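Local coordinates for protein paenibacillus xanthan lyase (Paenibacillus, PDB 6F2P) that cleaves the terminal mannosyl-glucuronosyl linkage of xanthan side chains by beta-elimination, as a polysaccharide lyase of family 8, at residues Val724-Tyr727 with Met731-Lys734; Gly464-Ser469 with Thr652-Thr657; Pro52-Leu57 with Ile101-Asp106; Trp58-Phe63 with Tyr74-Asp79. All blocks are in the same frame, centred on the assembly; numbering follows the deposited sequence.

Interaction 1 of 4, residues Val724-Tyr727 with Met731-Lys734; sequences VIQY and MKFK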
loop_
_atom_site.group_PDB
_atom_site.type_symbol
_atom_site.label_atom_id
_atom_site.label_comp_id
_atom_site.label_asym_id
_atom_site.label_seq_id
_atom_site.Cartn_x
_atom_site.Cartn_y
_atom_site.Cartn_z
ATOM N N VAL A 724 22.256 2.255 -8.412
ATOM C CA VAL A 724 22.452 2.933 -9.687
ATOM C C VAL A 724 23.279 2.063 -10.632
ATOM O O VAL A 724 24.299 1.505 -10.238
ATOM C CB VAL A 724 23.133 4.289 -9.502
ATOM C CG1 VAL A 724 23.354 4.951 -10.847
ATOM C CG2 VAL A 724 22.291 5.169 -8.622
ATOM N N ILE A 725 22.823 1.930 -11.871
ATOM C CA ILE A 725 23.501 1.070 -12.836
ATOM C C ILE A 725 24.229 1.876 -13.904
ATOM O O ILE A 725 25.305 1.483 -14.363
ATOM C CB ILE A 725 22.516 0.082 -13.477
ATOM C CG1 ILE A 725 21.915 -0.808 -12.393
ATOM C CG2 ILE A 725 23.200 -0.763 -14.548
ATOM C CD1 ILE A 725 21.040 -1.899 -12.938
ATOM N N GLN A 726 23.660 3.018 -14.275
ATOM C CA GLN A 726 24.283 3.869 -15.272
ATOM C C GLN A 726 23.773 5.300 -15.211
ATOM O O GLN A 726 22.627 5.531 -14.858
ATOM C CB GLN A 726 24.021 3.300 -16.661
ATOM C CG GLN A 726 24.771 4.004 -17.762
ATOM C CD GLN A 726 24.444 3.430 -19.108
ATOM O OE1 GLN A 726 25.147 2.552 -19.609
ATOM N NE2 GLN A 726 23.357 3.907 -19.698
ATOM N N TYR A 727 24.630 6.255 -15.565
ATOM C CA TYR A 727 24.246 7.660 -15.668
ATOM C C TYR A 727 24.041 8.098 -17.117
ATOM O O TYR A 727 23.059 8.761 -17.443
ATOM C CB TYR A 727 25.317 8.544 -15.039
ATOM C CG TYR A 727 25.534 8.269 -13.580
ATOM C CD1 TYR A 727 24.493 8.404 -12.669
ATOM C CD2 TYR A 727 26.778 7.882 -13.107
ATOM C CE1 TYR A 727 24.686 8.159 -11.325
ATOM C CE2 TYR A 727 26.983 7.633 -11.767
ATOM C CZ TYR A 727 25.933 7.770 -10.878
ATOM O OH TYR A 727 26.129 7.515 -9.540
ATOM N N MET A 731 19.905 6.924 -18.002
ATOM C CA MET A 731 19.806 6.545 -16.592
ATOM C C MET A 731 19.354 5.096 -16.437
ATOM O O MET A 731 18.393 4.668 -17.067
ATOM C CB MET A 731 18.857 7.476 -15.842
ATOM C CG MET A 731 19.479 8.800 -15.464
ATOM S SD MET A 731 18.262 10.053 -15.018
ATOM C CE MET A 731 17.837 10.757 -16.610
ATOM N N LYS A 732 20.067 4.339 -15.614
ATOM C CA LYS A 732 19.698 2.957 -15.340
ATOM C C LYS A 732 19.854 2.668 -13.862
ATOM O O LYS A 732 20.876 3.001 -13.275
ATOM C CB LYS A 732 20.563 1.982 -16.147
ATOM C CG LYS A 732 20.274 1.978 -17.640
ATOM C CD LYS A 732 21.011 0.845 -18.362
ATOM C CE LYS A 732 20.529 0.726 -19.808
ATOM N NZ LYS A 732 21.253 -0.307 -20.600
ATOM N N PHE A 733 18.840 2.057 -13.257
ATOM C CA PHE A 733 18.962 1.601 -11.877
ATOM C C PHE A 733 18.057 0.422 -11.588
ATOM O O PHE A 733 17.274 0.020 -12.445
ATOM C CB PHE A 733 18.703 2.738 -10.884
ATOM C CG PHE A 733 17.299 3.278 -10.907
ATOM C CD1 PHE A 733 16.914 4.217 -11.856
ATOM C CD2 PHE A 733 16.373 2.880 -9.950
ATOM C CE1 PHE A 733 15.617 4.732 -11.865
ATOM C CE2 PHE A 733 15.072 3.389 -9.953
ATOM C CZ PHE A 733 14.695 4.312 -10.912
ATOM N N LYS A 734 18.184 -0.145 -10.388
ATOM C CA LYS A 734 17.284 -1.205 -9.939
ATOM C C LYS A 734 16.880 -0.947 -8.499
ATOM O O LYS A 734 17.586 -0.255 -7.774
ATOM C CB LYS A 734 17.925 -2.591 -10.072
ATOM C CG LYS A 734 19.139 -2.803 -9.189
ATOM C CD LYS A 734 19.848 -4.126 -9.475
ATOM C CE LYS A 734 21.080 -4.262 -8.593
ATOM N NZ LYS A 734 21.853 -5.501 -8.855
#

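Interaction 2 of 4, residues Gly464-Ser469 with Thr652-Thr657; sequences GQYGVS and TQLNVT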
loop_
_atom_site.group_PDB
_atom_site.type_symbol
_atom_site.label_atom_id
_atom_site.label_comp_id
_atom_site.label_asym_id
_atom_site.label_seq_id
_atom_site.Cartn_x
_atom_site.Cartn_y
_atom_site.Cartn_z
ATOM N N GLY A 464 6.041 14.823 -2.029
ATOM C CA GLY A 464 5.000 14.789 -1.024
ATOM C C GLY A 464 3.740 15.542 -1.429
ATOM O O GLY A 464 2.947 15.907 -0.562
ATOM N N GLN A 465 3.553 15.758 -2.734
ATOM C CA GLN A 465 2.460 16.589 -3.251
ATOM C C GLN A 465 1.713 15.979 -4.447
ATOM O O GLN A 465 0.543 16.277 -4.684
ATOM C CB GLN A 465 3.002 17.952 -3.680
ATOM C CG GLN A 465 3.551 18.801 -2.558
ATOM C CD GLN A 465 3.706 20.237 -2.981
ATOM O OE1 GLN A 465 2.736 20.883 -3.396
ATOM N NE2 GLN A 465 4.935 20.747 -2.904
ATOM N N TYR A 466 2.396 15.144 -5.214
ATOM C CA TYR A 466 1.815 14.607 -6.435
ATOM C C TYR A 466 1.869 13.091 -6.363
ATOM O O TYR A 466 2.810 12.515 -5.820
ATOM C CB TYR A 466 2.562 15.146 -7.672
ATOM C CG TYR A 466 2.791 16.639 -7.602
ATOM C CD1 TYR A 466 1.735 17.507 -7.353
ATOM C CD2 TYR A 466 4.068 17.183 -7.749
ATOM C CE1 TYR A 466 1.934 18.878 -7.267
ATOM C CE2 TYR A 466 4.281 18.562 -7.667
ATOM C CZ TYR A 466 3.206 19.400 -7.426
ATOM O OH TYR A 466 3.397 20.761 -7.332
ATOM N N GLY A 467 0.849 12.432 -6.887
ATOM C CA GLY A 467 0.775 10.998 -6.738
ATOM C C GLY A 467 0.068 10.344 -7.895
ATOM O O GLY A 467 -0.615 11.004 -8.688
ATOM N N VAL A 468 0.247 9.034 -7.986
ATOM C CA VAL A 468 -0.411 8.219 -8.984
ATOM C C VAL A 468 -0.812 6.920 -8.292
ATOM O O VAL A 468 -0.009 6.329 -7.559
ATOM C CB VAL A 468 0.531 7.939 -10.186
ATOM C CG1 VAL A 468 1.898 7.504 -9.702
ATOM C CG2 VAL A 468 -0.067 6.895 -11.119
ATOM N N SER A 469 -2.059 6.492 -8.492
ATOM C CA SER A 469 -2.513 5.225 -7.936
ATOM C C SER A 469 -3.164 4.381 -8.996
ATOM O O SER A 469 -3.621 4.887 -10.025
ATOM C CB SER A 469 -3.519 5.439 -6.813
ATOM O OG SER A 469 -2.943 6.104 -5.710
ATOM N N THR A 652 2.297 18.767 -18.009
ATOM C CA THR A 652 3.368 19.468 -18.726
ATOM C C THR A 652 3.810 20.794 -18.111
ATOM O O THR A 652 4.845 21.338 -18.498
ATOM C CB THR A 652 3.004 19.697 -20.198
ATOM O OG1 THR A 652 1.827 20.516 -20.279
ATOM C CG2 THR A 652 2.761 18.360 -20.896
ATOM N N GLN A 653 3.032 21.318 -17.173
ATOM C CA GLN A 653 3.440 22.511 -16.447
ATOM C C GLN A 653 4.432 22.113 -15.370
ATOM O O GLN A 653 5.480 22.738 -15.212
ATOM C CB GLN A 653 2.238 23.175 -15.775
ATOM C CG GLN A 653 1.127 23.552 -16.720
ATOM C CD GLN A 653 1.250 24.974 -17.217
ATOM O OE1 GLN A 653 0.445 25.839 -16.854
ATOM N NE2 GLN A 653 2.257 25.230 -18.057
ATOM N N LEU A 654 4.088 21.071 -14.621
ATOM C CA LEU A 654 4.903 20.614 -13.499
ATOM C C LEU A 654 6.084 19.765 -13.965
ATOM O O LEU A 654 7.040 19.531 -13.215
ATOM C CB LEU A 654 4.046 19.784 -12.545
ATOM C CG LEU A 654 2.918 20.479 -11.789
ATOM C CD1 LEU A 654 2.134 19.456 -10.986
ATOM C CD2 LEU A 654 3.506 21.530 -10.879
ATOM N N ASN A 655 6.004 19.299 -15.205
ATOM C CA ASN A 655 6.906 18.267 -15.696
ATOM C C ASN A 655 6.976 17.071 -14.744
ATOM O O ASN A 655 8.050 16.529 -14.461
ATOM C CB ASN A 655 8.282 18.858 -16.003
ATOM C CG ASN A 655 8.221 19.891 -17.107
ATOM O OD1 ASN A 655 7.739 19.604 -18.210
ATOM N ND2 ASN A 655 8.670 21.112 -16.811
ATOM N N VAL A 656 5.803 16.681 -14.249
ATOM C CA VAL A 656 5.645 15.485 -13.431
ATOM C C VAL A 656 4.923 14.428 -14.251
ATOM O O VAL A 656 3.886 14.706 -14.860
ATOM C CB VAL A 656 4.824 15.773 -12.169
ATOM C CG1 VAL A 656 4.422 14.468 -11.488
ATOM C CG2 VAL A 656 5.604 16.666 -11.217
ATOM N N THR A 657 5.480 13.223 -14.290
ATOM C CA THR A 657 4.863 12.134 -15.034
ATOM C C THR A 657 4.537 10.998 -14.082
ATOM O O THR A 657 5.337 10.662 -13.216
ATOM C CB THR A 657 5.800 11.600 -16.138
ATOM O OG1 THR A 657 6.326 12.692 -16.912
ATOM C CG2 THR A 657 5.063 10.640 -17.042
#

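Interaction 3 of 4, residues Pro52-Leu57 with Ile101-Asp106; sequences PNRNRL and IISGLD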
loop_
_atom_site.group_PDB
_atom_site.type_symbol
_atom_site.label_atom_id
_atom_site.label_comp_id
_atom_site.label_asym_id
_atom_site.label_seq_id
_atom_site.Cartn_x
_atom_site.Cartn_y
_atom_site.Cartn_z
ATOM N N PRO A 52 -40.787 -0.290 45.769
ATOM C CA PRO A 52 -40.057 -1.434 46.337
ATOM C C PRO A 52 -40.298 -2.749 45.606
ATOM O O PRO A 52 -39.378 -3.554 45.445
ATOM C CB PRO A 52 -40.594 -1.517 47.778
ATOM C CG PRO A 52 -41.755 -0.577 47.834
ATOM C CD PRO A 52 -41.455 0.480 46.827
ATOM N N ASN A 53 -41.528 -2.943 45.153
ATOM C CA ASN A 53 -41.921 -4.172 44.482
ATOM C C ASN A 53 -41.408 -4.320 43.041
ATOM O O ASN A 53 -41.530 -5.392 42.449
ATOM C CB ASN A 53 -43.447 -4.252 44.468
ATOM C CG ASN A 53 -44.085 -3.082 43.715
ATOM O OD1 ASN A 53 -43.782 -1.912 43.977
ATOM N ND2 ASN A 53 -44.957 -3.400 42.762
ATOM N N ARG A 54 -40.849 -3.250 42.480
ATOM C CA ARG A 54 -40.424 -3.237 41.074
ATOM C C ARG A 54 -39.545 -4.420 40.653
ATOM O O ARG A 54 -38.857 -5.039 41.478
ATOM C CB ARG A 54 -39.703 -1.930 40.744
ATOM C CG ARG A 54 -38.357 -1.785 41.431
ATOM C CD ARG A 54 -37.875 -0.351 41.402
ATOM N NE ARG A 54 -36.907 -0.095 42.460
ATOM C CZ ARG A 54 -36.311 1.075 42.658
ATOM N NH1 ARG A 54 -36.591 2.101 41.865
ATOM N NH2 ARG A 54 -35.441 1.218 43.651
ATOM N N ASN A 55 -39.582 -4.722 39.358
ATOM C CA ASN A 55 -38.849 -5.851 38.797
ATOM C C ASN A 55 -37.771 -5.387 37.823
ATOM O O ASN A 55 -37.020 -6.195 37.287
ATOM C CB ASN A 55 -39.812 -6.801 38.092
ATOM C CG ASN A 55 -40.687 -7.557 39.063
ATOM O OD1 ASN A 55 -41.911 -7.371 39.098
ATOM N ND2 ASN A 55 -40.066 -8.414 39.869
ATOM N N ARG A 56 -37.723 -4.075 37.611
ATOM C CA ARG A 56 -36.826 -3.423 36.668
ATOM C C ARG A 56 -36.874 -1.963 37.089
ATOM O O ARG A 56 -37.692 -1.608 37.944
ATOM C CB ARG A 56 -37.354 -3.568 35.241
ATOM C CG ARG A 56 -38.730 -2.940 35.059
ATOM C CD ARG A 56 -39.402 -3.248 33.720
ATOM N NE ARG A 56 -39.678 -4.672 33.544
ATOM C CZ ARG A 56 -40.592 -5.158 32.712
ATOM N NH1 ARG A 56 -41.346 -4.341 31.988
ATOM N NH2 ARG A 56 -40.749 -6.469 32.606
ATOM N N LEU A 57 -36.024 -1.114 36.515
ATOM C CA LEU A 57 -36.061 0.311 36.855
ATOM C C LEU A 57 -36.704 1.147 35.758
ATOM O O LEU A 57 -37.185 2.250 36.009
ATOM C CB LEU A 57 -34.664 0.846 37.171
ATOM C CG LEU A 57 -33.917 0.168 38.318
ATOM C CD1 LEU A 57 -32.652 0.939 38.641
ATOM C CD2 LEU A 57 -34.786 0.012 39.563
ATOM N N ILE A 101 -31.752 7.979 42.498
ATOM C CA ILE A 101 -30.538 7.455 41.908
ATOM C C ILE A 101 -29.954 6.361 42.787
ATOM O O ILE A 101 -29.689 5.249 42.321
ATOM C CB ILE A 101 -29.495 8.547 41.709
ATOM C CG1 ILE A 101 -29.989 9.549 40.671
ATOM C CG2 ILE A 101 -28.195 7.943 41.245
ATOM C CD1 ILE A 101 -29.153 10.780 40.589
ATOM N N ILE A 102 -29.786 6.664 44.068
ATOM C CA ILE A 102 -29.100 5.745 44.972
ATOM C C ILE A 102 -29.889 4.464 45.211
ATOM O O ILE A 102 -29.313 3.365 45.258
ATOM C CB ILE A 102 -28.751 6.420 46.301
ATOM C CG1 ILE A 102 -27.812 7.602 46.042
ATOM C CG2 ILE A 102 -28.136 5.411 47.259
ATOM C CD1 ILE A 102 -27.158 8.162 47.274
ATOM N N SER A 103 -31.206 4.606 45.346
ATOM C CA SER A 103 -32.088 3.455 45.507
ATOM C C SER A 103 -31.995 2.570 44.268
ATOM O O SER A 103 -31.958 1.339 44.371
ATOM C CB SER A 103 -33.523 3.912 45.720
ATOM O OG SER A 103 -34.424 2.821 45.595
ATOM N N GLY A 104 -31.951 3.207 43.099
ATOM C CA GLY A 104 -31.725 2.496 41.856
ATOM C C GLY A 104 -30.452 1.667 41.909
ATOM O O GLY A 104 -30.458 0.488 41.551
ATOM N N LEU A 105 -29.360 2.272 42.370
ATOM C CA LEU A 105 -28.078 1.565 42.440
ATOM C C LEU A 105 -28.148 0.378 43.398
ATOM O O LEU A 105 -27.655 -0.712 43.102
ATOM C CB LEU A 105 -26.950 2.512 42.855
ATOM C CG LEU A 105 -26.590 3.649 41.896
ATOM C CD1 LEU A 105 -25.614 4.601 42.571
ATOM C CD2 LEU A 105 -26.004 3.098 40.593
ATOM N N ASP A 106 -28.782 0.590 44.543
ATOM C CA ASP A 106 -28.872 -0.460 45.539
ATOM C C ASP A 106 -29.807 -1.562 45.097
ATOM O O ASP A 106 -29.605 -2.734 45.423
ATOM C CB ASP A 106 -29.281 0.127 46.875
ATOM C CG ASP A 106 -28.131 0.846 47.547
ATOM O OD1 ASP A 106 -26.988 0.344 47.421
ATOM O OD2 ASP A 106 -28.362 1.901 48.180
#

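Interaction 4 of 4, residues Trp58-Phe63 with Tyr74-Asp79; sequences WNDAPF and YRHLYD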
loop_
_atom_site.group_PDB
_atom_site.type_symbol
_atom_site.label_atom_id
_atom_site.label_comp_id
_atom_site.label_asym_id
_atom_site.label_seq_id
_atom_site.Cartn_x
_atom_site.Cartn_y
_atom_site.Cartn_z
ATOM N N TRP A 58 -36.673 0.629 34.535
ATOM C CA TRP A 58 -37.373 1.244 33.418
ATOM C C TRP A 58 -37.969 0.119 32.601
ATOM O O TRP A 58 -37.428 -0.983 32.581
ATOM C CB TRP A 58 -36.429 2.064 32.545
ATOM C CG TRP A 58 -36.086 3.394 33.110
ATOM C CD1 TRP A 58 -36.749 4.566 32.902
ATOM C CD2 TRP A 58 -34.981 3.703 33.969
ATOM N NE1 TRP A 58 -36.134 5.585 33.587
ATOM C CE2 TRP A 58 -35.045 5.082 34.252
ATOM C CE3 TRP A 58 -33.953 2.943 34.538
ATOM C CZ2 TRP A 58 -34.114 5.723 35.077
ATOM C CZ3 TRP A 58 -33.028 3.580 35.359
ATOM C CH2 TRP A 58 -33.120 4.955 35.623
ATOM N N ASN A 59 -39.086 0.393 31.937
ATOM C CA ASN A 59 -39.731 -0.614 31.112
ATOM C C ASN A 59 -38.944 -0.897 29.839
ATOM O O ASN A 59 -39.003 -1.995 29.287
ATOM C CB ASN A 59 -41.165 -0.201 30.778
ATOM C CG ASN A 59 -42.163 -0.681 31.815
ATOM O OD1 ASN A 59 -41.970 -1.729 32.446
ATOM N ND2 ASN A 59 -43.238 0.083 31.999
ATOM N N ASP A 60 -38.192 0.090 29.378
ATOM C CA ASP A 60 -37.440 -0.073 28.145
ATOM C C ASP A 60 -36.183 -0.899 28.401
ATOM O O ASP A 60 -35.335 -1.057 27.517
ATOM C CB ASP A 60 -37.104 1.290 27.526
ATOM C CG ASP A 60 -36.022 2.050 28.291
ATOM O OD1 ASP A 60 -35.650 1.650 29.417
ATOM O OD2 ASP A 60 -35.548 3.079 27.763
ATOM N N ALA A 61 -36.065 -1.399 29.627
ATOM C CA ALA A 61 -34.925 -2.214 30.011
ATOM C C ALA A 61 -35.360 -3.342 30.924
ATOM O O ALA A 61 -34.976 -3.366 32.093
ATOM C CB ALA A 61 -33.871 -1.361 30.694
ATOM N N PRO A 62 -36.158 -4.285 30.396
ATOM C CA PRO A 62 -36.646 -5.414 31.201
ATOM C C PRO A 62 -35.536 -6.414 31.489
ATOM O O PRO A 62 -34.621 -6.551 30.683
ATOM C CB PRO A 62 -37.689 -6.063 30.293
ATOM C CG PRO A 62 -37.248 -5.711 28.905
ATOM C CD PRO A 62 -36.629 -4.348 29.001
ATOM N N PHE A 63 -35.619 -7.113 32.614
ATOM C CA PHE A 63 -34.551 -8.024 32.991
ATOM C C PHE A 63 -34.895 -9.491 32.804
ATOM O O PHE A 63 -36.060 -9.858 32.614
ATOM C CB PHE A 63 -34.119 -7.777 34.434
ATOM C CG PHE A 63 -33.430 -6.474 34.627
ATOM C CD1 PHE A 63 -32.232 -6.212 33.980
ATOM C CD2 PHE A 63 -33.979 -5.498 35.440
ATOM C CE1 PHE A 63 -31.595 -5.000 34.139
ATOM C CE2 PHE A 63 -33.343 -4.282 35.608
ATOM C CZ PHE A 63 -32.153 -4.033 34.954
ATOM N N TYR A 74 -28.103 1.462 33.617
ATOM C CA TYR A 74 -27.019 2.257 34.194
ATOM C C TYR A 74 -26.779 3.546 33.421
ATOM O O TYR A 74 -26.390 4.552 34.007
ATOM C CB TYR A 74 -25.726 1.460 34.303
ATOM C CG TYR A 74 -25.661 0.536 35.495
ATOM C CD1 TYR A 74 -25.923 0.997 36.778
ATOM C CD2 TYR A 74 -25.333 -0.804 35.337
ATOM C CE1 TYR A 74 -25.862 0.138 37.878
ATOM C CE2 TYR A 74 -25.270 -1.661 36.421
ATOM C CZ TYR A 74 -25.536 -1.189 37.686
ATOM O OH TYR A 74 -25.470 -2.052 38.756
ATOM N N ARG A 75 -27.013 3.534 32.114
ATOM C CA ARG A 75 -26.900 4.782 31.362
ATOM C C ARG A 75 -27.988 5.766 31.787
ATOM O O ARG A 75 -27.720 6.961 31.966
ATOM C CB ARG A 75 -26.914 4.541 29.849
ATOM C CG ARG A 75 -25.708 3.761 29.372
ATOM C CD ARG A 75 -25.588 3.649 27.861
ATOM N NE ARG A 75 -24.259 3.150 27.513
ATOM C CZ ARG A 75 -23.824 2.928 26.276
ATOM N NH1 ARG A 75 -24.618 3.157 25.238
ATOM N NH2 ARG A 75 -22.586 2.476 26.080
ATOM N N HIS A 76 -29.209 5.263 31.963
ATOM C CA HIS A 76 -30.305 6.097 32.450
ATOM C C HIS A 76 -29.952 6.703 33.804
ATOM O O HIS A 76 -30.064 7.922 33.984
ATOM C CB HIS A 76 -31.602 5.303 32.539
ATOM C CG HIS A 76 -32.152 4.901 31.212
ATOM N ND1 HIS A 76 -31.655 5.390 30.024
ATOM C CD2 HIS A 76 -33.158 4.056 30.877
ATOM C CE1 HIS A 76 -32.329 4.858 29.012
ATOM N NE2 HIS A 76 -33.246 4.049 29.512
ATOM N N LEU A 77 -29.516 5.854 34.740
ATOM C CA LEU A 77 -29.010 6.314 36.038
ATOM C C LEU A 77 -27.873 7.333 35.905
ATOM O O LEU A 77 -27.843 8.340 36.616
ATOM C CB LEU A 77 -28.556 5.134 36.897
ATOM C CG LEU A 77 -29.683 4.279 37.473
ATOM C CD1 LEU A 77 -29.134 3.008 38.085
ATOM C CD2 LEU A 77 -30.480 5.074 38.504
ATOM N N TYR A 78 -26.950 7.086 34.982
ATOM C CA TYR A 78 -25.880 8.041 34.755
ATOM C C TYR A 78 -26.402 9.421 34.353
ATOM O O TYR A 78 -25.913 10.443 34.844
ATOM C CB TYR A 78 -24.887 7.547 33.705
ATOM C CG TYR A 78 -23.873 8.613 33.379
ATOM C CD1 TYR A 78 -22.845 8.913 34.266
ATOM C CD2 TYR A 78 -23.970 9.356 32.214
ATOM C CE1 TYR A 78 -21.927 9.911 33.985
ATOM C CE2 TYR A 78 -23.052 10.362 31.925
ATOM C CZ TYR A 78 -22.034 10.632 32.814
ATOM O OH TYR A 78 -21.119 11.619 32.528
ATOM N N ASP A 79 -27.374 9.450 33.445
ATOM C CA ASP A 79 -27.907 10.723 32.958
ATOM C C ASP A 79 -28.471 11.535 34.109
ATOM O O ASP A 79 -28.260 12.741 34.176
ATOM C CB ASP A 79 -28.985 10.516 31.888
ATOM C CG ASP A 79 -28.410 10.051 30.559
ATOM O OD1 ASP A 79 -27.196 10.244 30.333
ATOM O OD2 ASP A 79 -29.172 9.500 29.734
#

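Interaction 1 of 4, residues Val724-Tyr727 with Met731-Lys734
The flat groups at this contact are the peptide carbonyl of Lys732 and the carboxamide of Gln726. Two amides, Ile725 N and Gln726 N, reach Lys732 O at 2.6 and 3.0 Å, and both come from the same face of that carbonyl plane, each tilted well out of it. One oxygen is therefore gripped by two consecutive N-H groups. The return bond, Lys732 N to Gln726 O, is 2.9 Å long and fairly straight, at 163° about the hydrogen. The same Gln726 O takes a CA-H contact from Met731 CA at 3.5 Å.

The carboxamide of Gln726 presents NE2 to the aliphatic stem of Lys732, 4.1 Å from its CD, and makes its own hydrogen bond to Thr730 O in the connecting turn. The two side chains run alongside each other, touching first at Gln726 CB and Lys732 CB, 3.7 Å apart. Gln726 CG stands anti to the backbone N (chi1 -173°), and the extended chain beyond it keeps pace with the lysine. Ile725, whose CB points toward the partner strand, lays CG1 at 3.8 Å from Phe733 CA. Phe733 meets Val724 through CB, 3.9 Å from Val724 CA, while its ring leads away to Val747, Phe749, Ile691 and Val693 of the facing sheet.

Ile725 and Gln726 together face the single Lys732, and the register shifts by one after Val724-Phe733: a classic beta bulge, here in an antiparallel hairpin at the margin of one sheet of a beta sandwich.

Interaction 2 of 4, residues Gly464-Ser469 with Thr652-Thr657
Tyr466 lays its ring under the branched end of Leu654, whose CD1 sits 3.9 Å from the ring centroid and 18° off the normal, a CH-pi contact over the face. This joins the start of a super-sandwich strand to the loop between two strands of the C-terminal beta-sandwich domain, 183 residues further on. The opposite face of the ring is backed by Gln465 CB, so the phenol is held between its own neighbour and the other domain. Val656 comes in roughly at right angles to the tyrosine, its CG2 being 3.8 Å from Tyr466 CD2 and reaching the ring obliquely.

The contact lies beside a calcium ion bound by Asp490, Asp491, Glu492, Gln636 and Glu651. The side chain of Leu654 comes within about 5 Å of the calcium ion, and its backbone N is hydrogen-bonded to Glu651 OE2; Tyr466 and Leu654 both touch Asp490. With an alanine here in place of Tyr466, Leu654 CD1 and Val656 CG2 would probably lose their shared apolar surface, opening a gap between the domains near the metal. At the far end of the ring, Tyr466 OH is 3.6 Å from Leu654 CD2.

Interaction 3 of 4, residues Pro52-Leu57 with Ile101-Asp106
Leu57 and Gly104 form the close side of this contact, Arg54 and Ser103 the looser one. The setting is the N-terminal helical domain of the lyase, built of paired helices as in other family 8 enzymes; the loop after helix 28-46 lies here against helix 95-111. Leu57 reaches in with CD1, which is 3.7 Å from both Gly104 CA and Gly104 O. Both residues are buried, and the absence of a side chain at Gly104 lets the methyl settle directly on the helix backbone, with Leu57 CA 7.0 Å from Gly104 CA. Trp107 and Met108 of the same helix and Thr73 of helix 68-85 also touch Leu57.

On the other side the join is thinner. Arg54 extends its chain from the loop to the helix, bringing NH2 to Ser103 OG at 2.7 Å, near the plane of the guanidinium and at its edge. The angle about the hydrogen is only 125°, so this is a weak hydrogen bond despite the short distance. The stronger grip on the arginine is that of NH1 on Leu49 O, within the loop. Leu57 CD2 covers one face of the guanidinium, 3.3 Å above its plane and toward the rim, so Leu57 links the two halves, CD1 on Gly104 and CD2 over the arginine. Ser103 is partly exposed, and its hydroxyl is also weakly bonded to a methylpentanediol, probably from the crystallisation liquor. Ser103 places OG anti to its backbone nitrogen (chi1 168°), and CB of the same serine lies in the guanidinium plane, 3.9 Å from Arg54 NH2.

Interaction 4 of 4, residues Trp58-Phe63 with Tyr74-Asp79
His76 stands edge-on above the indole of Trp58. The imidazole and the five-membered ring of Trp58 are 4.8 Å apart at their centroids, with planes at 75°, which makes an edge-to-face pair. CD2 is the part of the histidine edge that comes down, 3.6 Å from Trp58 CD2. Next to it His76 CB sits over the six-membered ring, 3.5 Å from that centroid, as a CH-pi contact, so one side chain covers both halves of the indole face. Leu77 meets the indole differently: its CG lies in the ring plane at the edge, and CD2 is 3.9 Å from Trp58 CH2.

These residues pin a type I beta turn, Trp58 to Ala61, in the loop before helix 68-85 to that helix itself, within the N-terminal helical domain. Tyr44, from helix 28-46, also takes part: its ring stacks on His76 and its backbone O accepts from Trp58 NE1. With an alanine in place of Trp58, His76 CB and CD2 would probably lose the surface they pack on and Tyr44 O its indole donor, leaving the imidazole held mainly by Asp60 and Tyr44.

From the turn, Asp60 approaches from the opposite direction, at the edge of the imidazole and nearly coplanar with it. His76 NE2 donates to the syn lone pair of Asp60 OD2 at 3.0 Å and 160°, and only weakly to Asp60 OD1 at 3.4 Å. Asp60 CG lies between the backbone N and the carbonyl carbon (chi1 73°), a torsion that sets the carboxylate at the NE2 edge of His76.

Overall arrangement
Interactions 3 and 4 belong together: their centres are 10 Å apart, they touch where Phe63 packs on Asn55 and Arg56 and where Leu77 meets Ile101, and interaction 4 is nested along the chain inside the loop that interaction 3 closes. Interactions 1 and 2 lie in the beta domains, 22 Å apart centre to centre without touching. The two groups are far from each other, with centres 57 Å apart for interactions 2 and 4 and 79 Å for 1 and 3. Interaction 2 adjoins a bound calcium ion. In family 8 lyases, and probably also here, the helical and super-sandwich domains border the substrate cleft; none of the four contacts is placed in it.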